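UL144 (Macacine herpesvirus 1, PDB 6NYP) is a probable viral mimic of the TNF-receptor family, built from cysteine-rich modules and, like the cytomegalovirus protein of the same name, likely to engage a lymphocyte receptor. Local coordinates at residues T37-P40 and S41-V45. Sequence-based numbering, arbitrary orientation.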
# COMPACT_ATOMS: atom_id res chain seq x y z
N THR F 37 3.96 8.95 -3.66
CA THR F 37 4.01 10.32 -3.11
C THR F 37 2.66 11.01 -3.35
O THR F 37 2.06 10.79 -4.42
CB THR F 37 5.21 11.11 -3.65
OG1 THR F 37 6.40 10.35 -3.42
CG2 THR F 37 5.37 12.46 -3.00
N LEU F 38 2.19 11.74 -2.34
CA LEU F 38 0.95 12.57 -2.34
C LEU F 38 1.00 13.59 -3.48
O LEU F 38 1.89 14.44 -3.46
CB LEU F 38 0.85 13.25 -0.97
CG LEU F 38 -0.50 13.88 -0.61
CD1 LEU F 38 -1.63 12.86 -0.68
CD2 LEU F 38 -0.42 14.49 0.79
N CYS F 39 0.06 13.51 -4.43
CA CYS F 39 -0.26 14.61 -5.37
C CYS F 39 -0.76 15.80 -4.56
O CYS F 39 -1.70 15.65 -3.78
CB CYS F 39 -1.31 14.21 -6.40
SG CYS F 39 -0.65 13.31 -7.83
N PRO F 40 -0.15 17.01 -4.68
CA PRO F 40 -0.55 18.15 -3.85
C PRO F 40 -1.93 18.71 -4.23
O PRO F 40 -2.38 18.47 -5.35
CB PRO F 40 0.56 19.18 -4.11
CG PRO F 40 1.07 18.84 -5.49
CD PRO F 40 0.92 17.34 -5.63
N SER F 41 -2.57 19.43 -3.31
CA SER F 41 -3.92 20.03 -3.50
C SER F 41 -3.95 20.88 -4.77
O SER F 41 -2.99 21.65 -4.99
CB SER F 41 -4.35 20.83 -2.29
OG SER F 41 -5.72 21.15 -2.40
N GLY F 42 -4.99 20.73 -5.59
CA GLY F 42 -5.17 21.42 -6.87
C GLY F 42 -4.61 20.63 -8.04
O GLY F 42 -4.54 21.19 -9.17
N THR F 43 -4.18 19.38 -7.79
CA THR F 43 -3.67 18.42 -8.80
C THR F 43 -4.43 17.10 -8.66
O THR F 43 -5.00 16.85 -7.58
CB THR F 43 -2.16 18.20 -8.65
OG1 THR F 43 -1.91 17.32 -7.55
CG2 THR F 43 -1.40 19.50 -8.48
N TYR F 44 -4.44 16.30 -9.73
CA TYR F 44 -5.05 14.95 -9.76
C TYR F 44 -4.05 13.96 -10.37
O TYR F 44 -3.27 14.35 -11.26
CB TYR F 44 -6.38 14.97 -10.51
CG TYR F 44 -6.27 15.14 -12.01
CD1 TYR F 44 -6.26 16.40 -12.59
CD2 TYR F 44 -6.19 14.04 -12.85
CE1 TYR F 44 -6.16 16.56 -13.97
CE2 TYR F 44 -6.08 14.18 -14.22
CZ TYR F 44 -6.06 15.44 -14.78
OH TYR F 44 -5.97 15.59 -16.14
N VAL F 45 -4.09 12.72 -9.89
CA VAL F 45 -3.26 11.59 -10.40
C VAL F 45 -3.71 11.31 -11.84
O VAL F 45 -4.85 10.84 -12.02
CB VAL F 45 -3.37 10.35 -9.50
CG1 VAL F 45 -2.55 9.19 -10.06
CG2 VAL F 45 -2.97 10.64 -8.07
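With chi1 at 77°, Thr43 holds OG1 between its own backbone N and carbonyl carbon, and this brings the hydroxyl back to the carbonyl oxygen of Pro40. Thr43 OG1 donates its hydrogen to Pro40 O at 2.5 Å, in the carbonyl plane and on a lone pair, with a C=O...OG1 angle of 144°. The same oxygen also takes the backbone hydrogen bond of the turn, a weak one, Thr43 N to Pro40 O at 3.2 Å, so two groups of one residue grip a single acceptor. That pairing closes a type II beta turn from Pro40 to Thr43, in which Gly42 supplies the positive phi of the third position. The methyl of Thr43 passes the proline ring at an oblique angle, CG2 standing 3.9 Å from Pro40 CG, while Thr43 OG1 looks toward the ring's CD and toward CB of Cys39, 3.4 Å from the latter.

Just before the turn, Cys39 sets SG anti to its carbonyl carbon (chi1 -83°), and the sulfur reaches the CG2 branch of Val45 at 3.5 Å. Cys39 is buried, and its sulfur is tied by a disulfide to Cys51; this bond links the residue before the turn to strand 51-53, consistent with the disulfide-braced modules of TNF receptors. The turn thus leads from strand 34-38, which pairs with strand 22-26, into strand 43-45. Pro40 and Thr43 both rest on Cys51, Thr43 also touches Gln53, and strand 43-45 runs antiparallel to strand 51-53, with backbone hydrogen bonding between Tyr44 and Thr52.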